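PDB 4PTA: replication initiator protein, which probably binds the replication origin of a staphylococcal multiresistance plasmid and assembles there to initiate its replication. Local coordinates for residues T25-N28 with Y29-L32; F64-T67 with V68-E72. All coordinates share one frame; numbering follows the deposited sequence.

Contact 1: residues T25-N28 with Y29-L32; sequences TNPN and YKDL
N26 and K30 meet at the start of the short helix 27-30, where N26 is the N-cap residue and uses both its backbone carbonyl and its side chain. N26 O accepts from two successive amides: K30 N at 2.8 Å, with an N-H...O angle of 176°, closes the first helical turn, while Y29 N, also 2.8 Å from N26 O, comes from above the carbonyl plane in a more bent bond. The side-chain amide supplies the cap itself. N26 OD1 takes N28 N at 2.8 Å and N28 ND2 at 3.2 Å; both come in the carbonyl plane, ND2 on a lone pair, and OD1 lies close to the amide plane of N28. Two donors of one residue thus fix the turn of the N26 amide. CG anti to the backbone N (chi1 -167°) brings OD1 to the amide of N28, and the other end, ND2, is held by D119 of helix 117-127. Ring contact follows: N26 CB stands 3.5 Å from Y29 CD1, amide and ring planes 42° apart, and N28 CB lies over one face of the phenol, offset toward its rim. The Y29 hydroxyl is bonded farther off, to the backbone N of A114. Last comes the lysine, whose chain bends at chi2 and chi3 back along the preceding loop: K30 CD passes 3.4 Å from T25 C, and K30 NZ reaches T25 O in a weak bond of 3.3 Å.

Contact 2: residues F64-T67 with V68-E72; sequences FIYT and VADLE
The Y66 ring has the D70 carboxylate at its edge: D70 OD2 lies near the ring plane, 4.0 Å from Y66 CD2, with the two planes 75° apart. L71 reaches the same ring obliquely, its CD2 3.8 Å from Y66 CD1 in an apolar contact, and beyond the two segments W55 meets Y66 edge-to-face. Next to the ring, Y66 CB packs on D70 CB at 3.8 Å. The polar bonds that follow define a capping box at the start of helix 68-74, with T67 as N-cap. T67 OG1 sits between its own backbone N and carbonyl carbon (chi1 78°), a position from which it accepts from both A69 N and D70 N, each 3.0 Å away; the bond from D70 N is the straighter. In return D70 OD2 accepts from T67 N at 2.9 Å, nearly straight at 174°, although the amide meets the anti side of the carboxylate and stands out of its plane. The methyl of T67 lies beside D70 OD2. Along the helix, L71 N gives only a weak bond to T67 O, while the buried L71 side chain also touches I82 and K86 of helix 79-91.

In the fold
Both contacts are N-terminal helix caps inside the sequence range of the RepA N-terminal family, which belongs to the helix-turn-helix clan, yet they do not touch. They follow in series along the chain and lie on opposite sides of its centre, with their own centres 25 Å apart and their nearest atoms about 15 Å apart. In contact 1, T25, just before helix 27-30, touches E122 and I123 of helix 117-127, near the C-terminal end of the chain. Contact 2 faces a different neighbourhood: F64 pairs by backbone hydrogen bonds with L108 of strand 108-110, and V68 touches N79 of helix 79-91. No other chain of the four-chain assembly touches either contact.

Contact 1: residues T25-N28 with Y29-L32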
loop_
_atom_site.group_PDB
_atom_site.type_symbol
_atom_site.label_atom_id
_atom_site.label_comp_id
_atom_site.label_asym_id
_atom_site.label_seq_id
_atom_site.Cartn_x
_atom_site.Cartn_y
_atom_site.Cartn_z
ATOM N N THR A 25 -10.594 -17.359 -2.163
ATOM C CA THR A 25 -11.465 -17.588 -3.311
ATOM C C THR A 25 -11.035 -18.831 -4.095
ATOM O O THR A 25 -11.873 -19.592 -4.578
ATOM C CB THR A 25 -11.500 -16.364 -4.255
ATOM O OG1 THR A 25 -10.173 -16.053 -4.689
ATOM C CG2 THR A 25 -12.085 -15.155 -3.546
ATOM N N ASN A 26 -9.727 -19.035 -4.214
ATOM C CA ASN A 26 -9.196 -20.189 -4.938
ATOM C C ASN A 26 -9.265 -21.465 -4.105
ATOM O O ASN A 26 -8.744 -21.508 -2.989
ATOM C CB ASN A 26 -7.755 -19.933 -5.378
ATOM C CG ASN A 26 -7.265 -20.946 -6.399
ATOM O OD1 ASN A 26 -7.092 -22.126 -6.091
ATOM N ND2 ASN A 26 -7.025 -20.482 -7.622
ATOM N N PRO A 27 -9.912 -22.511 -4.649
ATOM C CA PRO A 27 -10.092 -23.792 -3.951
ATOM C C PRO A 27 -8.765 -24.394 -3.506
ATOM O O PRO A 27 -8.700 -25.005 -2.439
ATOM C CB PRO A 27 -10.744 -24.681 -5.015
ATOM C CG PRO A 27 -11.423 -23.732 -5.933
ATOM C CD PRO A 27 -10.537 -22.517 -5.980
ATOM N N ASN A 28 -7.724 -24.225 -4.316
ATOM C CA ASN A 28 -6.398 -24.700 -3.950
ATOM C C ASN A 28 -5.955 -24.135 -2.608
ATOM O O ASN A 28 -5.292 -24.813 -1.827
ATOM C CB ASN A 28 -5.368 -24.332 -5.022
ATOM C CG ASN A 28 -5.388 -25.277 -6.208
ATOM O OD1 ASN A 28 -4.968 -26.428 -6.101
ATOM N ND2 ASN A 28 -5.855 -24.786 -7.351
ATOM N N TYR A 29 -6.341 -22.890 -2.343
ATOM C CA TYR A 29 -5.838 -22.151 -1.189
ATOM C C TYR A 29 -6.806 -22.115 -0.009
ATOM O O TYR A 29 -6.393 -22.294 1.134
ATOM C CB TYR A 29 -5.470 -20.726 -1.602
ATOM C CG TYR A 29 -4.474 -20.673 -2.732
ATOM C CD1 TYR A 29 -4.664 -19.825 -3.813
ATOM C CD2 TYR A 29 -3.342 -21.476 -2.717
ATOM C CE1 TYR A 29 -3.753 -19.778 -4.849
ATOM C CE2 TYR A 29 -2.428 -21.438 -3.743
ATOM C CZ TYR A 29 -2.635 -20.587 -4.807
ATOM O OH TYR A 29 -1.715 -20.550 -5.831
ATOM N N LYS A 30 -8.084 -21.863 -0.283
ATOM C CA LYS A 30 -9.094 -21.800 0.771
ATOM C C LYS A 30 -8.888 -22.917 1.784
ATOM O O LYS A 30 -9.036 -22.718 2.988
ATOM C CB LYS A 30 -10.502 -21.884 0.175
ATOM C CG LYS A 30 -11.167 -20.536 -0.036
ATOM C CD LYS A 30 -11.970 -20.507 -1.324
ATOM C CE LYS A 30 -12.919 -21.687 -1.419
ATOM N NZ LYS A 30 -13.616 -21.725 -2.733
ATOM N N ASP A 31 -8.529 -24.090 1.276
ATOM C CA ASP A 31 -8.301 -25.268 2.099
ATOM C C ASP A 31 -7.289 -25.007 3.216
ATOM O O ASP A 31 -7.439 -25.515 4.323
ATOM C CB ASP A 31 -7.814 -26.419 1.214
ATOM C CG ASP A 31 -7.984 -27.772 1.870
ATOM O OD1 ASP A 31 -7.170 -28.113 2.755
ATOM O OD2 ASP A 31 -8.929 -28.496 1.495
ATOM N N LEU A 32 -6.263 -24.216 2.914
ATOM C CA LEU A 32 -5.172 -23.941 3.854
ATOM C C LEU A 32 -5.649 -23.522 5.239
ATOM O O LEU A 32 -6.633 -22.794 5.381
ATOM C CB LEU A 32 -4.248 -22.849 3.305
ATOM C CG LEU A 32 -3.371 -23.155 2.090
ATOM C CD1 LEU A 32 -2.773 -21.869 1.554
ATOM C CD2 LEU A 32 -2.278 -24.158 2.438
#

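Contact 2: residues F64-T67 with V68-E72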
loop_
_atom_site.group_PDB
_atom_site.type_symbol
_atom_site.label_atom_id
_atom_site.label_comp_id
_atom_site.label_asym_id
_atom_site.label_seq_id
_atom_site.Cartn_x
_atom_site.Cartn_y
_atom_site.Cartn_z
ATOM N N PHE A 64 15.011 -17.430 1.420
ATOM C CA PHE A 64 15.170 -17.329 2.867
ATOM C C PHE A 64 16.144 -18.372 3.410
ATOM O O PHE A 64 16.175 -19.511 2.944
ATOM C CB PHE A 64 13.820 -17.471 3.577
ATOM C CG PHE A 64 12.852 -16.365 3.273
ATOM C CD1 PHE A 64 11.621 -16.643 2.704
ATOM C CD2 PHE A 64 13.173 -15.048 3.551
ATOM C CE1 PHE A 64 10.729 -15.630 2.424
ATOM C CE2 PHE A 64 12.284 -14.032 3.270
ATOM C CZ PHE A 64 11.061 -14.325 2.705
ATOM N N ILE A 65 16.937 -17.967 4.395
ATOM C CA ILE A 65 17.810 -18.883 5.117
ATOM C C ILE A 65 17.411 -18.883 6.584
ATOM O O ILE A 65 17.964 -18.135 7.389
ATOM C CB ILE A 65 19.290 -18.475 4.991
ATOM C CG1 ILE A 65 19.710 -18.459 3.521
ATOM C CG2 ILE A 65 20.174 -19.421 5.784
ATOM C CD1 ILE A 65 21.188 -18.220 3.305
ATOM N N TYR A 66 16.438 -19.721 6.927
ATOM C CA TYR A 66 15.885 -19.741 8.275
ATOM C C TYR A 66 15.917 -21.142 8.884
ATOM O O TYR A 66 15.533 -22.119 8.238
ATOM C CB TYR A 66 14.452 -19.200 8.265
ATOM C CG TYR A 66 14.352 -17.712 7.999
ATOM C CD1 TYR A 66 13.278 -17.184 7.293
ATOM C CD2 TYR A 66 15.324 -16.835 8.463
ATOM C CE1 TYR A 66 13.179 -15.824 7.053
ATOM C CE2 TYR A 66 15.234 -15.475 8.226
ATOM C CZ TYR A 66 14.160 -14.975 7.522
ATOM O OH TYR A 66 14.068 -13.623 7.285
ATOM N N THR A 67 16.380 -21.233 10.127
ATOM C CA THR A 67 16.416 -22.504 10.840
ATOM C C THR A 67 15.031 -22.844 11.374
ATOM O O THR A 67 14.079 -22.087 11.182
ATOM C CB THR A 67 17.388 -22.459 12.031
ATOM O OG1 THR A 67 16.772 -21.773 13.128
ATOM C CG2 THR A 67 18.684 -21.752 11.647
ATOM N N VAL A 68 14.920 -23.981 12.049
ATOM C CA VAL A 68 13.652 -24.376 12.646
ATOM C C VAL A 68 13.286 -23.406 13.765
ATOM O O VAL A 68 12.108 -23.185 14.046
ATOM C CB VAL A 68 13.711 -25.802 13.218
ATOM C CG1 VAL A 68 12.304 -26.363 13.386
ATOM C CG2 VAL A 68 14.543 -26.703 12.315
ATOM N N ALA A 69 14.306 -22.826 14.393
ATOM C CA ALA A 69 14.106 -21.904 15.508
ATOM C C ALA A 69 13.752 -20.499 15.027
ATOM O O ALA A 69 12.930 -19.817 15.639
ATOM C CB ALA A 69 15.339 -21.869 16.405
ATOM N N ASP A 70 14.385 -20.069 13.937
ATOM C CA ASP A 70 14.077 -18.778 13.327
ATOM C C ASP A 70 12.591 -18.677 13.025
ATOM O O ASP A 70 11.901 -17.795 13.528
ATOM C CB ASP A 70 14.868 -18.584 12.033
ATOM C CG ASP A 70 16.349 -18.398 12.276
ATOM O OD1 ASP A 70 16.717 -17.857 13.341
ATOM O OD2 ASP A 70 17.147 -18.789 11.399
ATOM N N LEU A 71 12.105 -19.587 12.192
ATOM C CA LEU A 71 10.695 -19.615 11.855
ATOM C C LEU A 71 9.867 -19.737 13.127
ATOM O O LEU A 71 8.760 -19.207 13.214
ATOM C CB LEU A 71 10.398 -20.772 10.902
ATOM C CG LEU A 71 11.068 -20.675 9.528
ATOM C CD1 LEU A 71 10.778 -21.912 8.703
ATOM C CD2 LEU A 71 10.610 -19.423 8.796
ATOM N N GLU A 72 10.420 -20.426 14.117
ATOM C CA GLU A 72 9.728 -20.627 15.385
ATOM C C GLU A 72 9.428 -19.295 16.070
ATOM O O GLU A 72 8.316 -19.073 16.553
ATOM C CB GLU A 72 10.547 -21.537 16.303
ATOM C CG GLU A 72 9.734 -22.642 16.946
ATOM C CD GLU A 72 10.585 -23.810 17.407
ATOM O OE1 GLU A 72 11.709 -23.578 17.906
ATOM O OE2 GLU A 72 10.126 -24.963 17.263
#